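Local coordinates for uncharacterized protein HtdX (Mycobacterium tuberculosis, PDB 4OOB) that catalyses the reversible hydration of trans-2-enoyl-CoA to (3R)-3-hydroxyacyl-CoA, over a broad range of chain lengths with a preference for C8 to C12 substrates, at residues Ala152-Thr157 with Met194-Ala199; Ala199-Ile204 with Trp239-Arg244; Val14-Ile19 with Thr84-Val89. One frame throughout, in Å; residues are numbered along the deposited sequence.

All three contacts rest on one long antiparallel sheet, but at different places in it. Interaction 3 comes first along the chain and joins the outermost strand 12-18 to strand 86-99; interactions 1 and 2 follow, both within the MaoC like domain range. Interaction 1 sets helix 193-199 against the other outermost strand, 152-156, and interaction 2 sets the loop after that helix against strand 238-244. These two share Ala199, touch through Leu154, Thr196, Val200 and Leu243, and have centres about 9 Å apart, so they form one continuous packing layer. Interaction 3 is separate, its centre about 28 Å from each of the others, consistent with a chain built of two hot-dog halves.

Interaction 1 (Ala152-Thr157 with Met194-Ala199); sequences AVLRIT and MFTAAA
Ile156 of strand 152-156 meets Phe195 of helix 194-199 at the edge of the ring, and this buried isoleucine has several contacts near 4 Å. Ile156 CD1 lies near the ring plane, 3.9 Å from CE2 of Phe195, and CG2 of Ile156 comes equally close, so two branches of one side chain converge on the same ring carbon from the strand side. The Phe195 side chain leaves the helix toward the strand, and with CG anti to the backbone N (chi1 173°) the CE2 edge of the ring meets Ile156. Ile161 of helix 158-167 also packs on both residues. Thr196 OG1, 4.1 Å from Ile156 CD1, is buried and has no polar partner in the model. The partly exposed Leu154 has one close contact, CD2 to Ala199 CB at 3.9 Å, plus a longer approach to Thr196. The side chain of the exposed Arg155 starts out away from the helix, and its NH1 makes a weak hydrogen bond to Thr227. No hydrogen bond links the segments; their axes come no closer than 10.8 Å, so side chains alone fill the interface. Such packing of a helix on an antiparallel sheet is consistent with the hot-dog fold, in which the sheet wraps round a helix.

Interaction 2 (Ala199-Ile204 with Trp239-Arg244); sequences AVLANI and WDLTLR
Val200 and Leu241 face each other with their CA atoms 7.8 Å apart, the segment 199-204 leaving its helix through a type I turn from Ala199 to Ala202 while 239-244 runs on as an extended strand, with no hydrogen bond between them. The side chains of Trp239, Leu241 and Leu243 all start toward the loop. In the middle, Leu241 CD2 is the shared point: Val200 CG2 reaches it at 4.0 Å and Leu201 CD2 at 4.2 Å, the latter side chain crossing Leu241 at about a right angle. In Leu201, CD1 continues the chain anti to CA (chi2 -177°), which leaves the other branch, CD2, on the side of Leu241. The other Val200 branch, CG1, makes a looser contact with Leu243 CD1 at 4.4 Å. At the Trp239 end, Ile204 slides along the indole in the opposite direction. Its CG1 approaches NE1 of Trp239 to 3.5 Å, and its CG2 lies over one face of the ring system, so the isoleucine meets the tryptophan with two branches. The indole also has an edge-to-face neighbour in Phe208, and its NE1 makes a weak hydrogen bond to Glu234. Beyond the loop, Leu154 packs on both Val200 and Leu243, which extends the apolar layer to strand 152-156. The turn after helix 193-199 thus continues the cover over strand 238-244, as expected where a hot-dog sheet wraps its helix.

Interaction 3 (Val14-Ile19 with Thr84-Val89); sequences VEELPI and TDAVGV
An antiparallel pairing with a beta bulge joins the outermost strand 12-18 to strand 86-99 at the margin of the sheet. Val14 and Val89 form a hydrogen-bonded pair, with Val14 N to Val89 O at 2.8 Å and Val89 N to Val14 O at 2.9 Å, both close to straight and in the carbonyl plane. Three residues later on the first strand but only two back on the second, Leu17 pairs with Val87: Leu17 N to Val87 O is 2.8 Å, and the return bond from Val87 N to Leu17 O is 2.7 Å. Here, beyond the extra residue and the corner the chain turns at Glu15, the donors are tilted from the carbonyl planes, by 21° and 25° respectively. Val14, Leu17, Val87 and Val89 turn their side chains to the same face of the sheet. There Leu17 CB sits 3.8 Å from Val87 CG2, and its CD2 crosses to Val89 CG2. Ile19 comes in at about a right angle to Val87, its CD1 4.1 Å from Val87 CG1. Leu47 of helix 43-57 packs onto Leu17, Ile19 and Val87. Away from that face, the exposed Glu16 lays CG against Ala86 CB at 3.7 Å, with CG anti to the backbone N (chi1 172°). Two backbone bonds on each flank of the bulge, four in all, hold the pairing, while the contact's chemistry divides into an apolar face beneath the helix and a side bearing the exposed Glu16.

Interaction 1 (Ala152-Thr157 with Met194-Ala199)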
ATOM      1  N   ALA A 152      -4.124 -15.378 -11.820  1.00 20.30           N
ATOM      2  CA  ALA A 152      -5.330 -15.141 -11.056  1.00 19.54           C
ATOM      3  C   ALA A 152      -5.953 -13.854 -11.520  1.00 18.66           C
ATOM      4  O   ALA A 152      -5.347 -13.065 -12.268  1.00 19.76           O
ATOM      5  CB  ALA A 152      -5.033 -15.068  -9.581  1.00 19.31           C
ATOM      6  N   VAL A 153      -7.198 -13.698 -11.139  1.00 17.81           N
ATOM      7  CA  VAL A 153      -7.983 -12.531 -11.480  1.00 17.11           C
ATOM      8  C   VAL A 153      -8.551 -11.916 -10.220  1.00 17.07           C
ATOM      9  O   VAL A 153      -9.276 -12.555  -9.467  1.00 16.56           O
ATOM     10  CB  VAL A 153      -9.135 -12.905 -12.400  1.00 16.76           C
ATOM     11  CG1 VAL A 153      -9.982 -11.676 -12.699  1.00 16.45           C
ATOM     12  CG2 VAL A 153      -8.603 -13.557 -13.678  1.00 17.07           C
ATOM     13  N   LEU A 154      -8.192 -10.664  -9.990  1.00 17.95           N
ATOM     14  CA  LEU A 154      -8.746  -9.875  -8.881  1.00 17.84           C
ATOM     15  C   LEU A 154      -9.994  -9.170  -9.357  1.00 18.15           C
ATOM     16  O   LEU A 154      -9.939  -8.533 -10.406  1.00 19.14           O
ATOM     17  CB  LEU A 154      -7.694  -8.847  -8.447  1.00 17.50           C
ATOM     18  CG  LEU A 154      -6.893  -9.268  -7.234  1.00 17.68           C
ATOM     19  CD1 LEU A 154      -6.476 -10.710  -7.255  1.00 17.62           C
ATOM     20  CD2 LEU A 154      -5.687  -8.395  -7.054  1.00 17.98           C
ATOM     21  N   ARG A 155     -11.100  -9.285  -8.625  1.00 18.58           N
ATOM     22  CA  ARG A 155     -12.309  -8.488  -8.890  1.00 19.19           C
ATOM     23  C   ARG A 155     -12.608  -7.599  -7.695  1.00 17.80           C
ATOM     24  O   ARG A 155     -12.794  -8.067  -6.592  1.00 16.65           O
ATOM     25  CB  ARG A 155     -13.591  -9.319  -9.165  1.00 21.08           C
ATOM     26  CG  ARG A 155     -14.579  -8.447 -10.012  1.00 22.67           C
ATOM     27  CD  ARG A 155     -15.958  -8.498  -9.490  1.00 23.19           C
ATOM     28  NE  ARG A 155     -16.960  -7.507  -9.936  1.00 25.37           N
ATOM     29  CZ  ARG A 155     -16.964  -6.717 -11.026  1.00 27.15           C
ATOM     30  NH1 ARG A 155     -16.007  -6.660 -11.942  1.00 27.52           N
ATOM     31  NH2 ARG A 155     -17.998  -5.922 -11.200  1.00 28.27           N
ATOM     32  N   ILE A 156     -12.728  -6.312  -7.948  1.00 17.92           N
ATOM     33  CA  ILE A 156     -12.674  -5.350  -6.878  1.00 18.05           C
ATOM     34  C   ILE A 156     -13.840  -4.405  -7.047  1.00 18.71           C
ATOM     35  O   ILE A 156     -13.899  -3.693  -8.022  1.00 19.26           O
ATOM     36  CB  ILE A 156     -11.352  -4.588  -6.909  1.00 17.27           C
ATOM     37  CG1 ILE A 156     -10.196  -5.557  -7.001  1.00 16.45           C
ATOM     38  CG2 ILE A 156     -11.177  -3.728  -5.642  1.00 17.54           C
ATOM     39  CD1 ILE A 156      -8.888  -4.811  -7.091  1.00 16.32           C
ATOM     40  N   THR A 157     -14.757  -4.439  -6.090  1.00 20.00           N
ATOM     41  CA  THR A 157     -15.972  -3.637  -6.093  1.00 21.54           C
ATOM     42  C   THR A 157     -15.825  -2.371  -5.209  1.00 20.58           C
ATOM     43  O   THR A 157     -15.015  -2.334  -4.259  1.00 20.36           O
ATOM     44  CB  THR A 157     -17.150  -4.453  -5.524  1.00 23.47           C
ATOM     45  OG1 THR A 157     -16.889  -4.747  -4.145  1.00 25.08           O
ATOM     46  CG2 THR A 157     -17.305  -5.806  -6.238  1.00 25.11           C
ATOM     47  N   MET A 194      -2.640   0.186  -1.387  1.00 11.49           N
ATOM     48  CA  MET A 194      -2.226  -0.885  -0.493  1.00 12.07           C
ATOM     49  C   MET A 194      -3.301  -1.979  -0.380  1.00 12.82           C
ATOM     50  O   MET A 194      -3.034  -3.035   0.171  1.00 12.70           O
ATOM     51  CB  MET A 194      -1.828  -0.333   0.901  1.00 12.05           C
ATOM     52  CG  MET A 194      -0.567   0.514   0.866  1.00 12.14           C
ATOM     53  SD  MET A 194       0.857  -0.420   0.301  1.00 12.80           S
ATOM     54  CE  MET A 194       0.993  -1.602   1.643  1.00 12.82           C
ATOM     55  N   PHE A 195      -4.533  -1.731  -0.850  1.00 13.51           N
ATOM     56  CA  PHE A 195      -5.466  -2.854  -0.978  1.00 13.63           C
ATOM     57  C   PHE A 195      -4.894  -3.851  -1.953  1.00 14.44           C
ATOM     58  O   PHE A 195      -4.780  -5.034  -1.678  1.00 15.17           O
ATOM     59  CB  PHE A 195      -6.852  -2.476  -1.471  1.00 13.81           C
ATOM     60  CG  PHE A 195      -7.699  -3.697  -1.750  1.00 14.22           C
ATOM     61  CD1 PHE A 195      -8.312  -4.389  -0.707  1.00 14.76           C
ATOM     62  CD2 PHE A 195      -7.779  -4.228  -3.040  1.00 14.13           C
ATOM     63  CE1 PHE A 195      -9.051  -5.582  -0.946  1.00 15.18           C
ATOM     64  CE2 PHE A 195      -8.509  -5.406  -3.288  1.00 14.68           C
ATOM     65  CZ  PHE A 195      -9.165  -6.069  -2.235  1.00 14.57           C
ATOM     66  N   THR A 196      -4.550  -3.341  -3.116  1.00 15.45           N
ATOM     67  CA  THR A 196      -4.099  -4.151  -4.213  1.00 16.17           C
ATOM     68  C   THR A 196      -2.730  -4.758  -3.854  1.00 15.66           C
ATOM     69  O   THR A 196      -2.480  -5.924  -4.148  1.00 15.49           O
ATOM     70  CB  THR A 196      -4.176  -3.299  -5.500  1.00 17.34           C
ATOM     71  OG1 THR A 196      -4.906  -4.001  -6.520  1.00 21.64           O
ATOM     72  CG2 THR A 196      -2.936  -2.932  -6.007  1.00 16.64           C
ATOM     73  N   ALA A 197      -1.875  -4.016  -3.140  1.00 14.47           N
ATOM     74  CA  ALA A 197      -0.559  -4.560  -2.802  1.00 13.95           C
ATOM     75  C   ALA A 197      -0.712  -5.735  -1.881  1.00 13.42           C
ATOM     76  O   ALA A 197       0.113  -6.639  -1.922  1.00 13.03           O
ATOM     77  CB  ALA A 197       0.333  -3.541  -2.165  1.00 13.47           C
ATOM     78  N   ALA A 198      -1.744  -5.705  -1.034  1.00 12.59           N
ATOM     79  CA  ALA A 198      -1.971  -6.793  -0.143  1.00 12.55           C
ATOM     80  C   ALA A 198      -2.633  -7.923  -0.928  1.00 13.07           C
ATOM     81  O   ALA A 198      -2.143  -9.044  -0.872  1.00 13.01           O
ATOM     82  CB  ALA A 198      -2.836  -6.381   1.017  1.00 12.78           C
ATOM     83  N   ALA A 199      -3.709  -7.621  -1.675  1.00 13.03           N
ATOM     84  CA  ALA A 199      -4.517  -8.669  -2.368  1.00 13.31           C
ATOM     85  C   ALA A 199      -3.690  -9.597  -3.297  1.00 13.78           C
ATOM     86  O   ALA A 199      -3.943 -10.787  -3.380  1.00 14.29           O
ATOM     87  CB  ALA A 199      -5.633  -8.013  -3.135  1.00 13.04           C
TER

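Interaction 2 (Ala199-Ile204 with Trp239-Arg244)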
ATOM      1  N   ALA A 199      -3.709  -7.621  -1.675  1.00 13.03           N
ATOM      2  CA  ALA A 199      -4.517  -8.669  -2.368  1.00 13.31           C
ATOM      3  C   ALA A 199      -3.690  -9.597  -3.297  1.00 13.78           C
ATOM      4  O   ALA A 199      -3.943 -10.787  -3.380  1.00 14.29           O
ATOM      5  CB  ALA A 199      -5.633  -8.013  -3.135  1.00 13.04           C
ATOM      6  N   VAL A 200      -2.657  -9.054  -3.948  1.00 14.23           N
ATOM      7  CA  VAL A 200      -1.793  -9.860  -4.870  1.00 14.22           C
ATOM      8  C   VAL A 200      -0.932 -10.943  -4.184  1.00 14.51           C
ATOM      9  O   VAL A 200      -0.388 -11.829  -4.848  1.00 14.09           O
ATOM     10  CB  VAL A 200      -0.888  -8.972  -5.748  1.00 13.62           C
ATOM     11  CG1 VAL A 200      -1.737  -8.091  -6.644  1.00 13.29           C
ATOM     12  CG2 VAL A 200       0.102  -8.185  -4.920  1.00 13.60           C
ATOM     13  N   LEU A 201      -0.847 -10.896  -2.842  1.00 14.87           N
ATOM     14  CA  LEU A 201       0.007 -11.805  -2.096  1.00 15.16           C
ATOM     15  C   LEU A 201      -0.713 -13.108  -1.760  1.00 16.18           C
ATOM     16  O   LEU A 201      -0.120 -13.997  -1.235  1.00 17.83           O
ATOM     17  CB  LEU A 201       0.533 -11.114  -0.819  1.00 14.62           C
ATOM     18  CG  LEU A 201       1.312  -9.798  -0.999  1.00 14.28           C
ATOM     19  CD1 LEU A 201       1.849  -9.255   0.316  1.00 13.96           C
ATOM     20  CD2 LEU A 201       2.471 -10.004  -1.994  1.00 14.32           C
ATOM     21  N   ALA A 202      -1.983 -13.240  -2.096  1.00 17.96           N
ATOM     22  CA  ALA A 202      -2.795 -14.368  -1.634  1.00 19.61           C
ATOM     23  C   ALA A 202      -2.231 -15.681  -2.107  1.00 22.62           C
ATOM     24  O   ALA A 202      -1.808 -15.801  -3.269  1.00 22.16           O
ATOM     25  CB  ALA A 202      -4.224 -14.227  -2.121  1.00 19.18           C
ATOM     26  N   ASN A 203      -2.226 -16.667  -1.204  1.00 26.01           N
ATOM     27  CA  ASN A 203      -1.676 -18.002  -1.498  1.00 31.07           C
ATOM     28  C   ASN A 203      -0.133 -17.974  -1.567  1.00 32.26           C
ATOM     29  O   ASN A 203       0.508 -18.550  -0.665  1.00 32.47           O
ATOM     30  CB  ASN A 203      -2.288 -18.630  -2.786  1.00 32.69           C
ATOM     31  CG  ASN A 203      -3.824 -18.628  -2.777  1.00 35.41           C
ATOM     32  OD1 ASN A 203      -4.457 -18.201  -3.750  1.00 37.98           O
ATOM     33  ND2 ASN A 203      -4.423 -19.097  -1.682  1.00 32.81           N
ATOM     34  N   ILE A 204       0.432 -17.300  -2.599  1.00 30.92           N
ATOM     35  CA  ILE A 204       1.905 -16.974  -2.707  1.00 29.28           C
ATOM     36  C   ILE A 204       2.624 -16.667  -1.365  1.00 26.44           C
ATOM     37  O   ILE A 204       3.756 -17.105  -1.124  1.00 25.93           O
ATOM     38  CB  ILE A 204       2.121 -15.875  -3.807  1.00 29.72           C
ATOM     39  CG1 ILE A 204       2.727 -16.502  -5.027  1.00 32.26           C
ATOM     40  CG2 ILE A 204       3.011 -14.690  -3.442  1.00 29.92           C
ATOM     41  CD1 ILE A 204       1.754 -17.389  -5.761  1.00 35.09           C
ATOM     42  N   TRP A 239       9.696 -13.642  -6.287  1.00 27.95           N
ATOM     43  CA  TRP A 239       8.532 -13.476  -7.131  1.00 26.08           C
ATOM     44  C   TRP A 239       8.508 -12.132  -7.806  1.00 24.90           C
ATOM     45  O   TRP A 239       8.833 -11.115  -7.194  1.00 24.86           O
ATOM     46  CB  TRP A 239       7.268 -13.623  -6.302  1.00 26.13           C
ATOM     47  CG  TRP A 239       6.987 -14.994  -5.788  1.00 28.62           C
ATOM     48  CD1 TRP A 239       6.166 -15.922  -6.358  1.00 30.13           C
ATOM     49  CD2 TRP A 239       7.467 -15.582  -4.566  1.00 28.85           C
ATOM     50  NE1 TRP A 239       6.127 -17.058  -5.582  1.00 31.51           N
ATOM     51  CE2 TRP A 239       6.904 -16.869  -4.471  1.00 30.04           C
ATOM     52  CE3 TRP A 239       8.333 -15.155  -3.562  1.00 28.48           C
ATOM     53  CZ2 TRP A 239       7.177 -17.730  -3.410  1.00 29.53           C
ATOM     54  CZ3 TRP A 239       8.612 -16.010  -2.514  1.00 28.14           C
ATOM     55  CH2 TRP A 239       8.027 -17.278  -2.439  1.00 29.14           C
ATOM     56  N   ASP A 240       8.114 -12.134  -9.071  1.00 24.39           N
ATOM     57  CA  ASP A 240       7.847 -10.906  -9.838  1.00 25.26           C
ATOM     58  C   ASP A 240       6.347 -10.899 -10.107  1.00 23.90           C
ATOM     59  O   ASP A 240       5.786 -11.909 -10.588  1.00 22.98           O
ATOM     60  CB  ASP A 240       8.579 -10.892 -11.179  1.00 26.35           C
ATOM     61  CG  ASP A 240      10.094 -10.698 -11.032  1.00 28.12           C
ATOM     62  OD1 ASP A 240      10.603 -10.417  -9.916  1.00 29.50           O
ATOM     63  OD2 ASP A 240      10.762 -10.813 -12.071  1.00 29.96           O
ATOM     64  N   LEU A 241       5.711  -9.785  -9.762  1.00 23.20           N
ATOM     65  CA  LEU A 241       4.245  -9.626  -9.865  1.00 22.56           C
ATOM     66  C   LEU A 241       3.899  -8.450 -10.771  1.00 21.83           C
ATOM     67  O   LEU A 241       4.542  -7.399 -10.717  1.00 20.68           O
ATOM     68  CB  LEU A 241       3.632  -9.358  -8.487  1.00 23.01           C
ATOM     69  CG  LEU A 241       3.352 -10.408  -7.407  1.00 23.75           C
ATOM     70  CD1 LEU A 241       4.185 -11.641  -7.489  1.00 25.07           C
ATOM     71  CD2 LEU A 241       3.535  -9.838  -6.006  1.00 25.03           C
ATOM     72  N   THR A 242       2.893  -8.656 -11.623  1.00 22.13           N
ATOM     73  CA  THR A 242       2.275  -7.583 -12.371  1.00 22.28           C
ATOM     74  C   THR A 242       0.778  -7.759 -12.398  1.00 20.99           C
ATOM     75  O   THR A 242       0.273  -8.832 -12.776  1.00 22.51           O
ATOM     76  CB  THR A 242       2.729  -7.516 -13.835  1.00 22.38           C
ATOM     77  OG1 THR A 242       4.127  -7.405 -13.879  1.00 24.59           O
ATOM     78  CG2 THR A 242       2.212  -6.294 -14.443  1.00 22.91           C
ATOM     79  N   LEU A 243       0.078  -6.712 -11.981  1.00 19.74           N
ATOM     80  CA  LEU A 243      -1.373  -6.668 -12.042  1.00 19.47           C
ATOM     81  C   LEU A 243      -1.770  -5.692 -13.133  1.00 20.63           C
ATOM     82  O   LEU A 243      -1.371  -4.552 -13.087  1.00 20.30           O
ATOM     83  CB  LEU A 243      -1.927  -6.162 -10.707  1.00 18.44           C
ATOM     84  CG  LEU A 243      -3.453  -6.069 -10.534  1.00 17.74           C
ATOM     85  CD1 LEU A 243      -4.081  -7.455 -10.363  1.00 18.23           C
ATOM     86  CD2 LEU A 243      -3.852  -5.149  -9.413  1.00 17.07           C
ATOM     87  N   ARG A 244      -2.573  -6.114 -14.096  1.00 23.86           N
ATOM     88  CA  ARG A 244      -3.004  -5.202 -15.202  1.00 27.28           C
ATOM     89  C   ARG A 244      -4.498  -5.289 -15.547  1.00 28.26           C
ATOM     90  O   ARG A 244      -5.159  -6.188 -15.080  1.00 28.62           O
ATOM     91  CB  ARG A 244      -2.158  -5.457 -16.436  1.00 29.40           C
ATOM     92  CG  ARG A 244      -1.762  -6.875 -16.632  1.00 31.88           C
ATOM     93  CD  ARG A 244      -1.094  -7.056 -17.987  1.00 38.30           C
ATOM     94  NE  ARG A 244       0.363  -7.256 -17.981  1.00 41.98           N
ATOM     95  CZ  ARG A 244       1.278  -6.301 -18.164  1.00 46.41           C
ATOM     96  NH1 ARG A 244       0.915  -5.029 -18.310  1.00 49.96           N
ATOM     97  NH2 ARG A 244       2.567  -6.622 -18.198  1.00 44.67           N
TER

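Interaction 3 (Val14-Ile19 with Thr84-Val89)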
ATOM      1  N   VAL A  14       5.897   6.539  18.633  1.00 32.63           N
ATOM      2  CA  VAL A  14       4.833   5.909  19.413  1.00 34.17           C
ATOM      3  C   VAL A  14       5.443   4.765  20.192  1.00 34.35           C
ATOM      4  O   VAL A  14       5.911   3.797  19.620  1.00 30.32           O
ATOM      5  CB  VAL A  14       3.662   5.374  18.556  1.00 33.98           C
ATOM      6  CG1 VAL A  14       2.545   4.854  19.468  1.00 33.18           C
ATOM      7  CG2 VAL A  14       3.176   6.430  17.554  1.00 32.97           C
ATOM      8  N   GLU A  15       5.421   4.917  21.512  1.00 41.36           N
ATOM      9  CA  GLU A  15       6.134   4.047  22.446  1.00 44.78           C
ATOM     10  C   GLU A  15       5.767   2.603  22.330  1.00 41.64           C
ATOM     11  O   GLU A  15       6.627   1.740  22.215  1.00 42.20           O
ATOM     12  CB  GLU A  15       5.849   4.474  23.896  1.00 48.66           C
ATOM     13  CG  GLU A  15       6.804   5.525  24.398  1.00 54.38           C
ATOM     14  CD  GLU A  15       8.201   4.972  24.466  1.00 58.34           C
ATOM     15  OE1 GLU A  15       9.065   5.437  23.684  1.00 60.50           O
ATOM     16  OE2 GLU A  15       8.402   4.042  25.278  1.00 63.32           O
ATOM     17  N   GLU A  16       4.487   2.333  22.455  1.00 42.21           N
ATOM     18  CA  GLU A  16       4.043   0.960  22.531  1.00 46.78           C
ATOM     19  C   GLU A  16       2.654   0.971  21.978  1.00 48.38           C
ATOM     20  O   GLU A  16       1.751   1.591  22.548  1.00 57.66           O
ATOM     21  CB  GLU A  16       4.072   0.415  23.971  1.00 48.90           C
ATOM     22  CG  GLU A  16       3.428  -0.963  24.121  1.00 49.20           C
ATOM     23  CD  GLU A  16       4.005  -1.795  25.260  1.00 53.16           C
ATOM     24  OE1 GLU A  16       5.240  -1.953  25.301  1.00 52.66           O
ATOM     25  OE2 GLU A  16       3.224  -2.327  26.099  1.00 55.07           O
ATOM     26  N   LEU A  17       2.508   0.324  20.832  1.00 45.05           N
ATOM     27  CA  LEU A  17       1.262   0.279  20.115  1.00 41.55           C
ATOM     28  C   LEU A  17       0.817  -1.180  20.161  1.00 40.59           C
ATOM     29  O   LEU A  17       1.549  -2.073  19.676  1.00 34.40           O
ATOM     30  CB  LEU A  17       1.477   0.775  18.677  1.00 41.48           C
ATOM     31  CG  LEU A  17       0.234   1.119  17.877  1.00 39.93           C
ATOM     32  CD1 LEU A  17      -0.388   2.391  18.425  1.00 41.87           C
ATOM     33  CD2 LEU A  17       0.571   1.260  16.414  1.00 38.37           C
ATOM     34  N   PRO A  18      -0.338  -1.438  20.818  1.00 39.55           N
ATOM     35  CA  PRO A  18      -0.864  -2.806  20.839  1.00 38.67           C
ATOM     36  C   PRO A  18      -1.481  -3.178  19.497  1.00 33.57           C
ATOM     37  O   PRO A  18      -1.842  -2.319  18.713  1.00 28.81           O
ATOM     38  CB  PRO A  18      -1.950  -2.772  21.938  1.00 40.06           C
ATOM     39  CG  PRO A  18      -2.350  -1.338  22.058  1.00 40.45           C
ATOM     40  CD  PRO A  18      -1.169  -0.499  21.604  1.00 40.56           C
ATOM     41  N   ILE A  19      -1.573  -4.470  19.244  1.00 34.11           N
ATOM     42  CA  ILE A  19      -2.213  -4.955  18.040  1.00 32.91           C
ATOM     43  C   ILE A  19      -3.515  -5.618  18.452  1.00 32.37           C
ATOM     44  O   ILE A  19      -3.519  -6.517  19.281  1.00 35.07           O
ATOM     45  CB  ILE A  19      -1.258  -5.913  17.290  1.00 33.44           C
ATOM     46  CG1 ILE A  19      -0.138  -5.075  16.640  1.00 32.30           C
ATOM     47  CG2 ILE A  19      -2.005  -6.777  16.269  1.00 31.72           C
ATOM     48  CD1 ILE A  19       1.111  -5.847  16.259  1.00 33.23           C
ATOM     49  N   THR A  84       0.413 -11.122  18.775  1.00 32.88           N
ATOM     50  CA  THR A  84       0.538 -10.906  20.232  1.00 35.21           C
ATOM     51  C   THR A  84       1.580  -9.861  20.613  1.00 37.02           C
ATOM     52  O   THR A  84       1.646  -9.477  21.760  1.00 39.27           O
ATOM     53  CB  THR A  84       0.888 -12.213  20.969  1.00 34.77           C
ATOM     54  OG1 THR A  84       2.100 -12.781  20.450  1.00 36.10           O
ATOM     55  CG2 THR A  84      -0.209 -13.233  20.790  1.00 34.70           C
ATOM     56  N   ASP A  85       2.388  -9.398  19.655  1.00 37.16           N
ATOM     57  CA  ASP A  85       3.344  -8.314  19.905  1.00 34.66           C
ATOM     58  C   ASP A  85       2.667  -6.960  20.121  1.00 33.16           C
ATOM     59  O   ASP A  85       1.592  -6.687  19.599  1.00 32.92           O
ATOM     60  CB  ASP A  85       4.305  -8.178  18.742  1.00 34.62           C
ATOM     61  CG  ASP A  85       5.256  -9.322  18.637  1.00 35.76           C
ATOM     62  OD1 ASP A  85       5.496 -10.006  19.648  1.00 40.06           O
ATOM     63  OD2 ASP A  85       5.809  -9.518  17.543  1.00 35.70           O
ATOM     64  N   ALA A  86       3.298  -6.127  20.934  1.00 31.25           N
ATOM     65  CA  ALA A  86       3.036  -4.687  20.936  1.00 31.17           C
ATOM     66  C   ALA A  86       4.235  -4.088  20.172  1.00 29.57           C
ATOM     67  O   ALA A  86       5.305  -4.728  20.150  1.00 30.49           O
ATOM     68  CB  ALA A  86       2.963  -4.168  22.367  1.00 30.82           C
ATOM     69  N   VAL A  87       4.088  -2.918  19.530  1.00 27.24           N
ATOM     70  CA  VAL A  87       5.186  -2.389  18.672  1.00 24.26           C
ATOM     71  C   VAL A  87       5.637  -0.962  18.936  1.00 23.92           C
ATOM     72  O   VAL A  87       4.833  -0.111  19.272  1.00 25.90           O
ATOM     73  CB  VAL A  87       4.872  -2.511  17.152  1.00 22.59           C
ATOM     74  CG1 VAL A  87       4.770  -3.950  16.732  1.00 20.89           C
ATOM     75  CG2 VAL A  87       3.641  -1.736  16.748  1.00 21.60           C
ATOM     76  N   GLY A  88       6.936  -0.707  18.792  1.00 22.92           N
ATOM     77  CA  GLY A  88       7.451   0.669  18.812  1.00 23.16           C
ATOM     78  C   GLY A  88       7.316   1.188  17.392  1.00 22.37           C
ATOM     79  O   GLY A  88       7.553   0.466  16.442  1.00 21.65           O
ATOM     80  N   VAL A  89       6.919   2.432  17.234  1.00 23.44           N
ATOM     81  CA  VAL A  89       6.769   3.020  15.912  1.00 22.81           C
ATOM     82  C   VAL A  89       7.506   4.349  15.852  1.00 22.85           C
ATOM     83  O   VAL A  89       7.339   5.214  16.688  1.00 22.48           O
ATOM     84  CB  VAL A  89       5.272   3.232  15.583  1.00 22.55           C
ATOM     85  CG1 VAL A  89       5.079   3.831  14.209  1.00 21.75           C
ATOM     86  CG2 VAL A  89       4.524   1.926  15.663  1.00 22.68           C
TER